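Local atomic coordinates of 4-carboxymuconolactone decarboxylase (Sinorhizobium meliloti, PDB entry 4G9Q), a protein that is an all-helical, trimeric member of the carboxymuconolactone decarboxylase family and may have peroxiredoxin-type activity, though its precise reaction is not established. Residues 107-112 and 145-149. Residues are numbered along the deposited sequence; the frame is centred on the assembly and turned at random.
Sequences PSEISE and DQLAA
P107 packs its ring against Q146 where the linker between helices 130-139 and 159-173 passes over the first turn of helix 107-120 in this all-helical fold, and the covering loop helps to satisfy that turn through water. The ring carbon CG of P107 lies 3.6 Å from OE1 of Q146, the two side chains running askew to each other. At S108, a water joins the helix to the loop: it accepts from the backbone N of S108, at 3.0 Å, and donates to the carbonyl O of Q146. This water bridges a first-turn N-H, which in a helix has no carbonyl one turn earlier to bond. CB of S108 also rests 3.5 Å from the backbone O of Q146. S111 faces the loop with its hydroxyl anti to the backbone N (chi1 -177°), which brings OG up to the amide of A148. A148 N gives OG a weak hydrogen bond, long at 3.3 Å though fairly straight (155°), while OG donates its own proton to the backbone O of V49 of the second subunit, so the loop crossing abuts the trimer interface. A second water donates to A148 O and, weakly, to OG of S111. E112, bent at chi2 (65°), turns its carboxylate back toward the loop; its OE2 forms salt bridges with R195 and R203, and its OE1 lies 3.4 Å from the methyl CB of A148, which also touches S108 O at 3.6 Å.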
loop_
_atom_site.group_PDB
_atom_site.type_symbol
_atom_site.label_atom_id
_atom_site.label_comp_id
_atom_site.label_asym_id
_atom_site.label_seq_id
_atom_site.Cartn_x
_atom_site.Cartn_y
_atom_site.Cartn_z
ATOM N N PRO A 107 -24.086 1.723 14.009
ATOM C CA PRO A 107 -23.169 2.864 13.974
ATOM C C PRO A 107 -21.984 2.685 14.932
ATOM O O PRO A 107 -20.848 3.022 14.580
ATOM C CB PRO A 107 -24.049 4.024 14.437
ATOM C CG PRO A 107 -25.416 3.653 13.962
ATOM C CD PRO A 107 -25.498 2.156 14.081
ATOM N N SER A 108 -22.251 2.136 16.115
ATOM C CA SER A 108 -21.212 1.940 17.132
ATOM C C SER A 108 -20.147 0.942 16.671
ATOM O O SER A 108 -18.977 1.059 17.042
ATOM C CB SER A 108 -21.828 1.499 18.462
ATOM O OG SER A 108 -22.516 0.268 18.333
ATOM N N GLU A 109 -20.557 -0.029 15.857
ATOM C CA GLU A 109 -19.633 -1.034 15.315
ATOM C C GLU A 109 -18.722 -0.439 14.232
ATOM O O GLU A 109 -17.529 -0.754 14.173
ATOM C CB GLU A 109 -20.406 -2.249 14.807
ATOM C CG GLU A 109 -20.999 -3.087 15.949
ATOM C CD GLU A 109 -21.948 -4.164 15.468
ATOM O OE1 GLU A 109 -22.651 -3.938 14.462
ATOM O OE2 GLU A 109 -21.997 -5.240 16.106
ATOM N N ILE A 110 -19.282 0.435 13.397
ATOM C CA ILE A 110 -18.494 1.168 12.404
ATOM C C ILE A 110 -17.513 2.086 13.131
ATOM O O ILE A 110 -16.323 2.111 12.815
ATOM C CB ILE A 110 -19.396 1.975 11.427
ATOM C CG1 ILE A 110 -20.288 1.011 10.636
ATOM C CG2 ILE A 110 -18.550 2.868 10.501
ATOM C CD1 ILE A 110 -21.222 1.673 9.631
ATOM N N SER A 111 -18.028 2.818 14.117
ATOM C CA SER A 111 -17.221 3.683 14.972
ATOM C C SER A 111 -16.035 2.923 15.565
ATOM O O SER A 111 -14.881 3.390 15.508
ATOM C CB SER A 111 -18.103 4.263 16.089
ATOM O OG SER A 111 -17.372 5.153 16.905
ATOM N N GLU A 112 -16.313 1.743 16.117
ATOM C CA GLU A 112 -15.271 0.943 16.764
ATOM C C GLU A 112 -14.284 0.342 15.764
ATOM O O GLU A 112 -13.103 0.191 16.075
ATOM C CB GLU A 112 -15.891 -0.139 17.656
ATOM C CG GLU A 112 -14.889 -0.872 18.556
ATOM C CD GLU A 112 -14.236 0.022 19.603
ATOM O OE1 GLU A 112 -14.660 1.193 19.768
ATOM O OE2 GLU A 112 -13.292 -0.451 20.267
ATOM N N ASP A 145 -24.523 10.262 19.960
ATOM C CA ASP A 145 -25.044 9.407 21.023
ATOM C C ASP A 145 -25.103 7.928 20.630
ATOM O O ASP A 145 -25.252 7.059 21.494
ATOM C CB ASP A 145 -26.423 9.906 21.481
ATOM C CG ASP A 145 -27.479 9.821 20.387
ATOM O OD1 ASP A 145 -27.155 10.053 19.201
ATOM O OD2 ASP A 145 -28.645 9.526 20.712
ATOM N N GLN A 146 -24.960 7.653 19.333
ATOM C CA GLN A 146 -25.030 6.280 18.806
ATOM C C GLN A 146 -23.653 5.645 18.590
ATOM O O GLN A 146 -23.553 4.486 18.181
ATOM C CB GLN A 146 -25.809 6.259 17.491
ATOM C CG GLN A 146 -27.265 6.703 17.598
ATOM C CD GLN A 146 -28.072 6.307 16.374
ATOM O OE1 GLN A 146 -28.066 5.148 15.964
ATOM N NE2 GLN A 146 -28.766 7.270 15.786
ATOM N N LEU A 147 -22.599 6.400 18.878
ATOM C CA LEU A 147 -21.231 5.969 18.573
ATOM C C LEU A 147 -20.631 5.097 19.677
ATOM O O LEU A 147 -21.204 4.971 20.769
ATOM C CB LEU A 147 -20.347 7.191 18.282
ATOM C CG LEU A 147 -20.901 8.166 17.228
ATOM C CD1 LEU A 147 -20.016 9.385 17.093
ATOM C CD2 LEU A 147 -21.070 7.488 15.885
ATOM N N ALA A 148 -19.483 4.488 19.386
ATOM C CA ALA A 148 -18.788 3.658 20.364
ATOM C C ALA A 148 -18.337 4.522 21.534
ATOM O O ALA A 148 -17.921 5.661 21.340
ATOM C CB ALA A 148 -17.600 2.957 19.722
ATOM N N ALA A 149 -18.431 3.979 22.747
ATOM C CA ALA A 149 -18.112 4.738 23.958
ATOM C C ALA A 149 -16.623 5.054 24.048
ATOM O O ALA A 149 -15.788 4.218 23.714
ATOM C CB ALA A 149 -18.567 3.970 25.197
HETATM O O HOH W 1 -24.939 2.295 17.428
HETATM O O HOH W 2 -15.702 6.145 19.690
#